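Local coordinates for AxyAgu115A (Amphibacillus xylanus NBRC 15112, PDB 6NPS), which probably hydrolyses glycosidic bonds as a family GH115 alpha-glucuronidase, removing glucuronic acid side groups from glucuronoxylan, at residues A[317-328]-A[358-369]. The protein carries 3 engineered substitutions. Residues are numbered along the deposited sequence; the frame is centred on the assembly and turned at random.
Sequences LEDNINLLRDVI and PFFYGDENTPGL
With CG anti to its carbonyl carbon (chi1 -61°), F359 delivers its ring as a knob into the hole formed by L317, N320, I321 and L324. L317, whose CG lies anti to the backbone N, brings CD1 to the ring edge, 3.6 Å from F359 CD1. N320 covers one face: its CB stands 3.6 Å from the ring centroid, 21° off the normal, which qualifies as CH-pi, and the amide plane is turned only 16° from that of the ring while ND2 is bonded to T316 O. Replacing F359 with an alanine would probably leave this hole unfilled and deprive N320 CB and L317 CD1 of the ring they pack on. In the family's TIM-barrel fold, helix 317-338 follows strand 298-300 and helix 356-361 follows strand 348-351, so the contact joins consecutive beta-alpha connections. Beyond helix 356-361 the chain turns back at G362, whose positive phi ends the helical run. The backbone N of T366 approaches D363 OD2 as in an Asx motif, though too closely to be taken at face value, and T366 OG1 also donates to OD2; T366 CG2 is directed at helix 317-338, 3.7 Å from I321 CD1. At the other end, L369 CD2 packs 3.8 Å from L324 CB, while L369 CD1 lies over one guanidinium face of R325, 3.5 Å from NH1. R325 NH2 makes a weak hydrogen bond (3.3 Å) to G368 O, which lies at the guanidinium edge, near its plane.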
loop_
_atom_site.group_PDB
_atom_site.type_symbol
_atom_site.label_atom_id
_atom_site.label_comp_id
_atom_site.label_asym_id
_atom_site.label_seq_id
_atom_site.Cartn_x
_atom_site.Cartn_y
_atom_site.Cartn_z
ATOM N N LEU A 317 -16.957 30.844 25.229
ATOM C CA LEU A 317 -17.723 31.559 24.223
ATOM C C LEU A 317 -18.186 32.924 24.733
ATOM O O LEU A 317 -18.246 33.879 23.951
ATOM C CB LEU A 317 -18.914 30.709 23.771
ATOM C CG LEU A 317 -19.760 31.222 22.602
ATOM C CD1 LEU A 317 -18.916 31.322 21.343
ATOM C CD2 LEU A 317 -20.996 30.336 22.370
ATOM N N GLU A 318 -18.514 33.044 26.025
ATOM C CA GLU A 318 -18.905 34.352 26.542
ATOM C C GLU A 318 -17.717 35.304 26.607
ATOM O O GLU A 318 -17.890 36.514 26.426
ATOM C CB GLU A 318 -19.561 34.220 27.914
ATOM C CG GLU A 318 -18.669 33.591 28.946
ATOM C CD GLU A 318 -18.931 34.120 30.345
ATOM O OE1 GLU A 318 -19.780 35.027 30.483
ATOM O OE2 GLU A 318 -18.273 33.643 31.300
ATOM N N ASP A 319 -16.504 34.788 26.836
ATOM C CA ASP A 319 -15.333 35.661 26.862
ATOM C C ASP A 319 -15.039 36.220 25.475
ATOM O O ASP A 319 -14.865 37.430 25.309
ATOM C CB ASP A 319 -14.119 34.911 27.423
ATOM C CG ASP A 319 -14.237 34.637 28.928
ATOM O OD1 ASP A 319 -15.374 34.482 29.429
ATOM O OD2 ASP A 319 -13.192 34.574 29.614
ATOM N N ASN A 320 -15.130 35.365 24.467
ATOM C CA ASN A 320 -14.909 35.804 23.102
ATOM C C ASN A 320 -15.946 36.866 22.745
ATOM O O ASN A 320 -15.633 37.840 22.060
ATOM C CB ASN A 320 -15.000 34.624 22.134
ATOM C CG ASN A 320 -13.663 33.945 21.914
ATOM O OD1 ASN A 320 -12.772 34.498 21.269
ATOM N ND2 ASN A 320 -13.514 32.741 22.452
ATOM N N ILE A 321 -17.179 36.676 23.210
ATOM C CA ILE A 321 -18.250 37.625 22.925
ATOM C C ILE A 321 -18.116 38.882 23.788
ATOM O O ILE A 321 -18.351 39.994 23.312
ATOM C CB ILE A 321 -19.614 36.931 23.102
ATOM C CG1 ILE A 321 -19.809 35.888 21.999
ATOM C CG2 ILE A 321 -20.769 37.949 23.106
ATOM C CD1 ILE A 321 -20.903 34.909 22.303
ATOM N N ASN A 322 -17.714 38.732 25.052
ATOM C CA ASN A 322 -17.483 39.899 25.907
ATOM C C ASN A 322 -16.387 40.805 25.346
ATOM O O ASN A 322 -16.436 42.036 25.511
ATOM C CB ASN A 322 -17.111 39.452 27.332
ATOM C CG ASN A 322 -18.303 38.900 28.111
ATOM O OD1 ASN A 322 -19.459 39.195 27.797
ATOM N ND2 ASN A 322 -18.023 38.089 29.134
ATOM N N LEU A 323 -15.383 40.214 24.702
ATOM C CA LEU A 323 -14.298 41.001 24.131
ATOM C C LEU A 323 -14.767 41.784 22.902
ATOM O O LEU A 323 -14.606 43.009 22.841
ATOM C CB LEU A 323 -13.123 40.078 23.797
ATOM C CG LEU A 323 -11.873 40.715 23.189
ATOM C CD1 LEU A 323 -10.979 41.325 24.286
ATOM C CD2 LEU A 323 -11.135 39.687 22.307
ATOM N N LEU A 324 -15.366 41.091 21.918
ATOM C CA LEU A 324 -15.819 41.760 20.696
ATOM C C LEU A 324 -16.776 42.902 20.992
ATOM O O LEU A 324 -16.729 43.945 20.336
ATOM C CB LEU A 324 -16.486 40.759 19.755
ATOM C CG LEU A 324 -15.479 40.005 18.886
ATOM C CD1 LEU A 324 -16.185 39.202 17.791
ATOM C CD2 LEU A 324 -14.419 40.949 18.301
ATOM N N ARG A 325 -17.666 42.727 21.961
ATOM C CA ARG A 325 -18.559 43.820 22.317
ATOM C C ARG A 325 -17.775 45.039 22.781
ATOM O O ARG A 325 -18.180 46.182 22.525
ATOM C CB ARG A 325 -19.537 43.363 23.396
ATOM C CG ARG A 325 -20.888 44.075 23.346
ATOM C CD ARG A 325 -21.841 43.548 24.410
ATOM N NE ARG A 325 -22.179 42.134 24.220
ATOM C CZ ARG A 325 -23.198 41.692 23.485
ATOM N NH1 ARG A 325 -23.992 42.549 22.849
ATOM N NH2 ARG A 325 -23.426 40.388 23.390
ATOM N N ASP A 326 -16.658 44.801 23.487
ATOM C CA ASP A 326 -15.871 45.891 24.046
ATOM C C ASP A 326 -15.078 46.573 22.951
ATOM O O ASP A 326 -15.054 47.805 22.848
ATOM C CB ASP A 326 -14.940 45.368 25.158
ATOM C CG ASP A 326 -14.529 46.470 26.152
ATOM O OD1 ASP A 326 -13.815 46.177 27.146
ATOM O OD2 ASP A 326 -14.925 47.638 25.943
ATOM N N VAL A 327 -14.392 45.787 22.137
ATOM C CA VAL A 327 -13.650 46.338 21.014
ATOM C C VAL A 327 -14.548 47.237 20.161
ATOM O O VAL A 327 -14.265 48.430 19.971
ATOM C CB VAL A 327 -13.028 45.193 20.200
ATOM C CG1 VAL A 327 -12.498 45.692 18.893
ATOM C CG2 VAL A 327 -11.929 44.487 21.027
ATOM N N ILE A 328 -15.680 46.690 19.691
ATOM C CA ILE A 328 -16.542 47.415 18.751
ATOM C C ILE A 328 -17.019 48.735 19.345
ATOM O O ILE A 328 -17.021 49.781 18.676
ATOM C CB ILE A 328 -17.728 46.526 18.307
ATOM C CG1 ILE A 328 -17.236 45.468 17.330
ATOM C CG2 ILE A 328 -18.792 47.395 17.678
ATOM C CD1 ILE A 328 -18.194 44.260 17.035
ATOM N N PRO A 358 -20.006 31.706 15.162
ATOM C CA PRO A 358 -20.527 31.361 16.502
ATOM C C PRO A 358 -20.546 32.535 17.484
ATOM O O PRO A 358 -21.381 32.556 18.395
ATOM C CB PRO A 358 -19.578 30.245 16.969
ATOM C CG PRO A 358 -19.112 29.596 15.697
ATOM C CD PRO A 358 -18.985 30.730 14.709
ATOM N N PHE A 359 -19.647 33.510 17.335
ATOM C CA PHE A 359 -19.645 34.642 18.261
ATOM C C PHE A 359 -20.848 35.536 18.015
ATOM O O PHE A 359 -21.371 36.153 18.954
ATOM C CB PHE A 359 -18.349 35.448 18.128
ATOM C CG PHE A 359 -17.085 34.664 18.441
ATOM C CD1 PHE A 359 -17.133 33.465 19.142
ATOM C CD2 PHE A 359 -15.844 35.149 18.048
ATOM C CE1 PHE A 359 -15.969 32.760 19.434
ATOM C CE2 PHE A 359 -14.678 34.449 18.339
ATOM C CZ PHE A 359 -14.743 33.252 19.030
ATOM N N PHE A 360 -21.319 35.583 16.767
ATOM C CA PHE A 360 -22.401 36.495 16.402
ATOM C C PHE A 360 -23.730 36.032 16.999
ATOM O O PHE A 360 -24.429 36.806 17.672
ATOM C CB PHE A 360 -22.473 36.606 14.870
ATOM C CG PHE A 360 -23.618 37.462 14.362
ATOM C CD1 PHE A 360 -23.680 38.818 14.658
ATOM C CD2 PHE A 360 -24.627 36.901 13.587
ATOM C CE1 PHE A 360 -24.728 39.602 14.183
ATOM C CE2 PHE A 360 -25.676 37.670 13.113
ATOM C CZ PHE A 360 -25.732 39.020 13.407
ATOM N N TYR A 361 -24.068 34.755 16.802
ATOM C CA TYR A 361 -25.375 34.244 17.213
ATOM C C TYR A 361 -25.441 33.970 18.720
ATOM O O TYR A 361 -26.358 34.447 19.403
ATOM C CB TYR A 361 -25.695 32.990 16.410
ATOM C CG TYR A 361 -25.819 33.228 14.915
ATOM C CD1 TYR A 361 -26.816 34.055 14.398
ATOM C CD2 TYR A 361 -24.964 32.591 14.013
ATOM C CE1 TYR A 361 -26.944 34.263 13.036
ATOM C CE2 TYR A 361 -25.089 32.785 12.636
ATOM C CZ TYR A 361 -26.084 33.624 12.158
ATOM O OH TYR A 361 -26.193 33.816 10.794
ATOM N N GLY A 362 -24.469 33.219 19.258
ATOM C CA GLY A 362 -24.442 32.836 20.666
ATOM C C GLY A 362 -24.984 31.441 20.930
ATOM O O GLY A 362 -24.786 30.538 20.110
ATOM N N ASP A 363 -25.589 31.266 22.066
ATOM C CA ASP A 363 -26.151 30.005 22.453
ATOM C C ASP A 363 -27.200 30.230 23.498
ATOM O O ASP A 363 -27.442 31.346 23.919
ATOM C CB ASP A 363 -25.094 29.003 22.904
ATOM C CG ASP A 363 -24.507 29.308 24.276
ATOM O OD1 ASP A 363 -23.504 28.661 24.584
ATOM O OD2 ASP A 363 -25.006 30.163 25.039
ATOM N N GLU A 364 -27.736 29.133 23.990
ATOM C CA GLU A 364 -28.807 29.171 24.950
ATOM C C GLU A 364 -28.429 29.968 26.188
ATOM O O GLU A 364 -29.247 30.748 26.694
ATOM C CB GLU A 364 -29.093 27.731 25.377
ATOM C CG GLU A 364 -28.991 26.696 24.254
ATOM C CD GLU A 364 -27.675 25.920 24.235
ATOM O OE1 GLU A 364 -27.425 25.169 23.261
ATOM O OE2 GLU A 364 -26.879 26.064 25.185
ATOM N N ASN A 365 -27.226 29.721 26.700
ATOM C CA ASN A 365 -26.654 30.437 27.845
ATOM C C ASN A 365 -26.148 31.858 27.692
ATOM O O ASN A 365 -26.403 32.714 28.502
ATOM C CB ASN A 365 -25.549 29.597 28.413
ATOM C CG ASN A 365 -26.083 28.436 29.174
ATOM O OD1 ASN A 365 -27.269 28.163 29.140
ATOM N ND2 ASN A 365 -25.192 27.720 29.862
ATOM N N THR A 366 -25.405 32.044 26.618
ATOM C CA THR A 366 -24.747 33.265 26.184
ATOM C C THR A 366 -25.638 33.973 25.166
ATOM O O THR A 366 -25.650 33.591 23.985
ATOM C CB THR A 366 -23.372 32.949 25.578
ATOM O OG1 THR A 366 -22.745 31.907 26.336
ATOM C CG2 THR A 366 -22.479 34.178 25.595
ATOM N N PRO A 367 -26.414 34.991 25.570
ATOM C CA PRO A 367 -27.225 35.739 24.596
ATOM C C PRO A 367 -26.185 36.456 23.742
ATOM O O PRO A 367 -25.496 37.359 24.229
ATOM C CB PRO A 367 -28.099 36.639 25.482
ATOM C CG PRO A 367 -27.320 36.797 26.753
ATOM C CD PRO A 367 -26.558 35.510 26.944
ATOM N N GLY A 368 -26.090 36.064 22.464
ATOM C CA GLY A 368 -24.996 36.402 21.558
ATOM C C GLY A 368 -24.924 37.849 21.078
ATOM O O GLY A 368 -25.665 38.735 21.530
ATOM N N LEU A 369 -24.016 38.090 20.123
ATOM C CA LEU A 369 -23.707 39.444 19.673
ATOM C C LEU A 369 -24.733 40.005 18.691
ATOM O O LEU A 369 -24.816 41.231 18.537
ATOM C CB LEU A 369 -22.313 39.475 19.039
ATOM C CG LEU A 369 -21.641 40.850 18.907
ATOM C CD1 LEU A 369 -21.862 41.729 20.147
ATOM C CD2 LEU A 369 -20.152 40.690 18.661
#